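Local coordinates for ribosome biogenesis GTPase A (Thermotoga maritima, PDB 3CNL), which binds and hydrolyses GTP as a circularly permuted GTPase and is probably required for a late step of 50S ribosomal subunit assembly, at residues 30-35 with 53-58; 61-66 with 245-250. One frame throughout, in Å; residues are numbered along the deposited sequence.

Contact 1. Residues 30-35 with 53-58; sequences DARAPF and LNKVDI. With GNP (phosphoaminophosphonic acid-guanylate ester), chain B.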
# COMPACT_ATOMS: atom_id res chain seq x y z
N ASP A 30 -1.16 2.58 -1.45
CA ASP A 30 0.08 2.62 -2.23
C ASP A 30 -0.30 3.29 -3.56
O ASP A 30 -1.27 2.89 -4.19
CB ASP A 30 0.62 1.18 -2.44
CG ASP A 30 2.03 1.14 -3.02
OD1 ASP A 30 2.27 1.82 -4.03
OD2 ASP A 30 2.91 0.40 -2.50
N ALA A 31 0.43 4.35 -3.94
CA ALA A 31 0.18 5.07 -5.20
C ALA A 31 0.39 4.21 -6.43
O ALA A 31 -0.11 4.52 -7.52
CB ALA A 31 1.11 6.30 -5.28
N ARG A 32 1.14 3.12 -6.29
CA ARG A 32 1.38 2.23 -7.45
C ARG A 32 0.17 1.35 -7.77
O ARG A 32 0.02 0.80 -8.89
CB ARG A 32 2.61 1.36 -7.18
CG ARG A 32 3.88 2.15 -6.98
CD ARG A 32 5.06 1.27 -6.51
NE ARG A 32 4.80 0.66 -5.20
CZ ARG A 32 5.54 -0.32 -4.67
NH1 ARG A 32 6.58 -0.80 -5.34
NH2 ARG A 32 5.24 -0.83 -3.46
N ALA A 33 -0.71 1.21 -6.78
CA ALA A 33 -1.91 0.38 -6.95
C ALA A 33 -3.05 0.95 -6.11
O ALA A 33 -3.41 0.36 -5.11
CB ALA A 33 -1.60 -1.09 -6.49
N PRO A 34 -3.59 2.13 -6.49
CA PRO A 34 -4.64 2.76 -5.67
C PRO A 34 -5.97 2.05 -5.52
O PRO A 34 -6.62 2.24 -4.49
CB PRO A 34 -4.83 4.15 -6.32
CG PRO A 34 -3.55 4.36 -7.05
CD PRO A 34 -3.18 3.01 -7.60
N PHE A 35 -6.39 1.26 -6.52
CA PHE A 35 -7.62 0.49 -6.35
C PHE A 35 -7.33 -0.74 -5.49
O PHE A 35 -8.03 -1.01 -4.52
CB PHE A 35 -8.24 0.06 -7.69
CG PHE A 35 -9.07 1.13 -8.38
CD1 PHE A 35 -9.63 2.19 -7.68
CD2 PHE A 35 -9.30 1.04 -9.75
CE1 PHE A 35 -10.38 3.16 -8.34
CE2 PHE A 35 -10.07 2.00 -10.42
CZ PHE A 35 -10.61 3.05 -9.72
N LEU A 53 -2.08 8.85 -1.08
CA LEU A 53 -1.39 7.98 -2.03
C LEU A 53 0.06 7.95 -1.64
O LEU A 53 0.81 8.88 -1.96
CB LEU A 53 -1.57 8.48 -3.47
CG LEU A 53 -3.02 8.51 -3.95
CD1 LEU A 53 -3.06 8.93 -5.41
CD2 LEU A 53 -3.78 7.16 -3.72
N ASN A 54 0.47 6.90 -0.92
CA ASN A 54 1.79 6.88 -0.31
C ASN A 54 2.85 6.28 -1.25
O ASN A 54 2.51 5.69 -2.27
CB ASN A 54 1.70 6.07 0.99
CG ASN A 54 2.81 6.39 1.93
OD1 ASN A 54 3.35 7.47 1.89
ND2 ASN A 54 3.15 5.44 2.79
N LYS A 55 4.13 6.42 -0.88
CA LYS A 55 5.27 5.82 -1.60
C LYS A 55 5.43 6.35 -3.04
O LYS A 55 5.89 5.61 -3.93
CB LYS A 55 5.22 4.27 -1.60
CG LYS A 55 5.10 3.60 -0.20
CD LYS A 55 5.25 2.08 -0.26
CE LYS A 55 5.02 1.48 1.13
NZ LYS A 55 5.25 0.01 1.14
N VAL A 56 5.10 7.63 -3.27
CA VAL A 56 5.20 8.22 -4.63
C VAL A 56 6.64 8.19 -5.17
O VAL A 56 6.90 8.26 -6.40
CB VAL A 56 4.57 9.66 -4.75
CG1 VAL A 56 3.06 9.62 -4.48
CG2 VAL A 56 5.30 10.67 -3.85
N ASP A 57 7.57 8.05 -4.24
CA ASP A 57 8.99 8.02 -4.60
C ASP A 57 9.40 6.78 -5.42
O ASP A 57 10.36 6.84 -6.19
CB ASP A 57 9.86 8.18 -3.35
CG ASP A 57 9.67 7.04 -2.37
OD1 ASP A 57 8.52 6.76 -2.04
OD2 ASP A 57 10.67 6.44 -1.95
N ILE A 58 8.65 5.69 -5.27
CA ILE A 58 8.91 4.44 -6.01
C ILE A 58 7.79 4.12 -7.02
O ILE A 58 7.78 3.03 -7.62
CB ILE A 58 9.19 3.24 -5.05
CG1 ILE A 58 8.02 2.99 -4.08
CG2 ILE A 58 10.52 3.45 -4.29
CD1 ILE A 58 8.23 1.82 -3.16
PG GNP B . 1.68 -3.11 8.37
O1G GNP B . 0.28 -2.64 8.69
O2G GNP B . 1.68 -4.27 7.39
O3G GNP B . 2.41 -3.38 9.68
N3B GNP B . 2.68 -2.08 7.71
PB GNP B . 2.56 -0.51 7.62
O1B GNP B . 1.36 -0.12 6.82
O2B GNP B . 2.61 0.04 9.01
O3A GNP B . 3.82 -0.06 6.86
PA GNP B . 5.23 0.37 7.39
O1A GNP B . 5.23 1.79 7.77
O2A GNP B . 5.76 -0.58 8.39
O5' GNP B . 6.11 0.29 6.11
C5' GNP B . 6.23 -0.91 5.33
C4' GNP B . 7.50 -0.80 4.49
O4' GNP B . 7.40 0.28 3.52
C3' GNP B . 8.78 -0.50 5.24
O3' GNP B . 9.84 -1.20 4.60
C2' GNP B . 8.94 1.00 5.05
O2' GNP B . 10.30 1.37 5.18
C1' GNP B . 8.48 1.18 3.61
N9 GNP B . 7.91 2.49 3.31
C8 GNP B . 6.97 3.17 4.06
N7 GNP B . 6.62 4.32 3.52
C5 GNP B . 7.40 4.39 2.35
C6 GNP B . 7.48 5.39 1.34
O6 GNP B . 6.86 6.47 1.27
N1 GNP B . 8.39 5.05 0.32
C2 GNP B . 9.14 3.88 0.28
N2 GNP B . 9.97 3.71 -0.77
N3 GNP B . 9.07 2.94 1.21
C4 GNP B . 8.19 3.27 2.21
O HOH W 1 3.17 -1.01 -0.20
O HOH W 2 8.08 0.42 -7.77
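I58 lays CD1 over one face of the R32 guanidinium, 3.8 Å from CZ, while R32 CD rests 3.4 Å from I58 O. A water bonded to R32 NH1 and I58 O joins the same two residues. The K55 chain, extended beyond CG, runs between guanine and D30: its CG lies 3.4 Å from GNP C6, its CD 3.6 Å from D30 OD2. K55 NZ donates to GNP O4' and to N109 O, and reaches D30 OD2 through a second water. D57 reads the base edge, OD1 taking GNP N1-H at 2.9 Å (170°) and OD2 taking N2; N54-D57 form the N-K-x-D guanine-specificity motif.

Behind this shell, R32 grips D30 side-on: R32 NE bonds D30 OD1 and R32 NH2 lies 2.8 Å from D30 OD2, both acceptors within 4° of the guanidinium plane and met syn, somewhat off the carboxylate plane. D30 OD1 also accepts R32 N through its anti lone pair, closing an Asx turn. With an alanine at R32, the D30 carboxylate would probably lose its side-on, two-nitrogen grip and I58 CD1 the flat surface beneath it. A31 N donates to N54 O (3.0 Å, 167°), ending the parallel pairing of strands 24-30 and 48-54. A31 CB packs on L53 and V56; T64 of helix 61-73 covers A31 and V56, strand 78-80 flanks L53, and R32 NH1 and NH2 also bond V235 O and A236 O of helix 224-236.

Contact 2. Residues 61-66 with 245-250; sequences EKTTKK and FERPED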
# COMPACT_ATOMS: atom_id res chain seq x y z
N GLU A 61 5.61 8.51 -11.77
CA GLU A 61 5.11 9.87 -11.54
C GLU A 61 3.94 10.27 -12.44
O GLU A 61 2.97 10.87 -11.98
CB GLU A 61 6.26 10.88 -11.64
CG GLU A 61 7.31 10.68 -10.56
CD GLU A 61 8.14 11.91 -10.30
OE1 GLU A 61 8.89 12.31 -11.20
OE2 GLU A 61 8.06 12.50 -9.19
N LYS A 62 4.02 9.90 -13.71
CA LYS A 62 2.95 10.14 -14.67
C LYS A 62 1.63 9.47 -14.26
O LYS A 62 0.56 10.07 -14.31
CB LYS A 62 3.40 9.67 -16.04
CG LYS A 62 2.51 10.10 -17.21
CD LYS A 62 2.97 9.43 -18.50
CE LYS A 62 2.80 7.89 -18.45
NZ LYS A 62 3.72 7.16 -17.50
N THR A 63 1.72 8.20 -13.85
CA THR A 63 0.56 7.42 -13.43
C THR A 63 -0.03 7.98 -12.11
O THR A 63 -1.24 8.04 -11.95
CB THR A 63 0.96 5.94 -13.26
OG1 THR A 63 1.67 5.51 -14.43
CG2 THR A 63 -0.26 5.05 -13.06
N THR A 64 0.84 8.38 -11.18
CA THR A 64 0.39 9.00 -9.92
C THR A 64 -0.43 10.26 -10.18
O THR A 64 -1.50 10.42 -9.61
CB THR A 64 1.54 9.33 -8.97
OG1 THR A 64 2.25 8.12 -8.63
CG2 THR A 64 1.00 9.97 -7.67
N LYS A 65 0.07 11.15 -11.04
CA LYS A 65 -0.72 12.34 -11.38
C LYS A 65 -2.10 11.97 -11.93
O LYS A 65 -3.10 12.59 -11.56
CB LYS A 65 0.03 13.27 -12.34
CG LYS A 65 -0.68 14.62 -12.50
CD LYS A 65 -0.75 15.37 -11.17
CE LYS A 65 -2.16 15.87 -10.91
NZ LYS A 65 -2.15 17.21 -10.24
N LYS A 66 -2.17 10.97 -12.80
CA LYS A 66 -3.47 10.55 -13.32
C LYS A 66 -4.40 10.03 -12.24
O LYS A 66 -5.63 10.17 -12.32
CB LYS A 66 -3.31 9.47 -14.41
CG LYS A 66 -2.90 10.00 -15.79
CD LYS A 66 -4.09 10.61 -16.55
CE LYS A 66 -3.77 10.94 -18.04
NZ LYS A 66 -4.83 11.82 -18.65
N PHE A 245 1.38 -0.13 -11.01
CA PHE A 245 0.78 -1.42 -11.36
C PHE A 245 -0.66 -1.32 -11.81
O PHE A 245 -1.24 -2.32 -12.23
CB PHE A 245 0.90 -2.43 -10.20
CG PHE A 245 2.27 -2.46 -9.54
CD1 PHE A 245 3.40 -2.84 -10.26
CD2 PHE A 245 2.41 -2.16 -8.20
CE1 PHE A 245 4.66 -2.87 -9.66
CE2 PHE A 245 3.65 -2.19 -7.58
CZ PHE A 245 4.78 -2.54 -8.31
N GLU A 246 -1.23 -0.11 -11.70
CA GLU A 246 -2.62 0.19 -12.09
C GLU A 246 -2.67 1.62 -12.61
O GLU A 246 -1.95 2.48 -12.10
CB GLU A 246 -3.55 0.17 -10.88
CG GLU A 246 -3.59 -1.07 -10.12
CD GLU A 246 -4.73 -1.12 -9.17
OE1 GLU A 246 -4.70 -0.37 -8.17
OE2 GLU A 246 -5.64 -1.94 -9.42
N ARG A 247 -3.56 1.84 -13.58
CA ARG A 247 -3.89 3.15 -14.18
C ARG A 247 -5.40 3.37 -14.09
O ARG A 247 -6.16 2.42 -14.23
CB ARG A 247 -3.54 3.15 -15.67
CG ARG A 247 -2.08 3.11 -16.03
CD ARG A 247 -1.92 2.55 -17.45
NE ARG A 247 -3.04 2.93 -18.33
CZ ARG A 247 -3.07 2.71 -19.65
NH1 ARG A 247 -2.05 2.12 -20.27
NH2 ARG A 247 -4.13 3.09 -20.37
N PRO A 248 -5.86 4.64 -13.89
CA PRO A 248 -7.29 4.92 -13.68
C PRO A 248 -8.38 4.14 -14.48
O PRO A 248 -9.44 3.93 -13.90
CB PRO A 248 -7.38 6.44 -13.83
CG PRO A 248 -6.06 6.92 -13.35
CD PRO A 248 -5.05 5.88 -13.78
N GLU A 249 -8.24 3.74 -15.76
CA GLU A 249 -7.51 4.31 -16.91
C GLU A 249 -7.44 3.39 -18.16
O GLU A 249 -7.22 3.93 -19.24
CB GLU A 249 -6.12 4.85 -16.60
CG GLU A 249 -5.75 6.11 -17.38
CD GLU A 249 -4.27 6.18 -17.70
OE1 GLU A 249 -3.53 6.76 -16.88
OE2 GLU A 249 -3.85 5.67 -18.76
N ASP A 250 -7.57 2.06 -18.08
CA ASP A 250 -7.68 1.22 -16.86
C ASP A 250 -6.55 0.16 -16.73
O ASP A 250 -6.65 -0.75 -15.90
CB ASP A 250 -9.05 0.51 -16.82
CG ASP A 250 -9.99 1.06 -15.74
OD1 ASP A 250 -10.31 2.27 -15.76
OD2 ASP A 250 -10.44 0.27 -14.87
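Helix 61-73, which follows the guanine-recognition loop of the G domain, is met here along its first turns by the C-terminal tail of the modelled chain, an irregular segment after helix 224-236. The two segments meet by packing: no hydrogen bond or salt bridge crosses between 61-66 and 245-250, and they bury 217 Å² in total. At T63 the methyl does the touching. With CG2 anti to the backbone N and OG1 beside it, the methyl comes within 3.2 Å of E246 O and 4.0 Å of R247 CG, and the T63 and R247 side chains cross at about a right angle. The hydroxyl serves the helix start instead, T63 OG1 being hydrogen-bonded to D60 OD1.

One turn on, the P248 ring is set against K66. Its CG lies 3.4 Å from K66 O and 3.9 Å from K66 CB, so this ring carbon meets both backbone and side-chain root. E249 crosses the K66 chain, setting OE1 3.5 Å from CG. This carboxylate touches the aliphatic part of the lysine, whose ammonium stays apart, with K66 NZ 5.5 Å from E249 OE1. The salt bridge of E249 is made within the tail, where R247 NE meets E249 OE2 at 2.9 Å.

Helix 61-73 extends the hold beyond K66: W67 NE1 is hydrogen-bonded to E246 O, and P248 also rests on W67 and F70. The E246 carboxylate turns the other way, with OE1 accepting from the backbone N of F35 and A36. The tail therefore packs between this helix and the loop following strand 24-30.

Overall arrangement
Contact 1 and contact 2 have centres 10 Å apart and follow one another along the chain, strand 48-54 leading through the guanine-recognition loop into helix 61-73. Loop 30-35 joins them directly: R32 O lies 2.7 Å from F245 N, and F35 N 2.9 Å from E246 OE1, both probable hydrogen bonds. Contact 1 is buried, about 7 Å from the chain centre, and its 53-58 segment touches GNP. Contact 2 is partly buried, about 15 Å from that centre, with the T63 side chain about 10 Å from that of V56. Loop 30-35 is thus one link between the C-terminal tail and the nucleotide pocket; of the four segments, 53-58 is the one that meets the ligand.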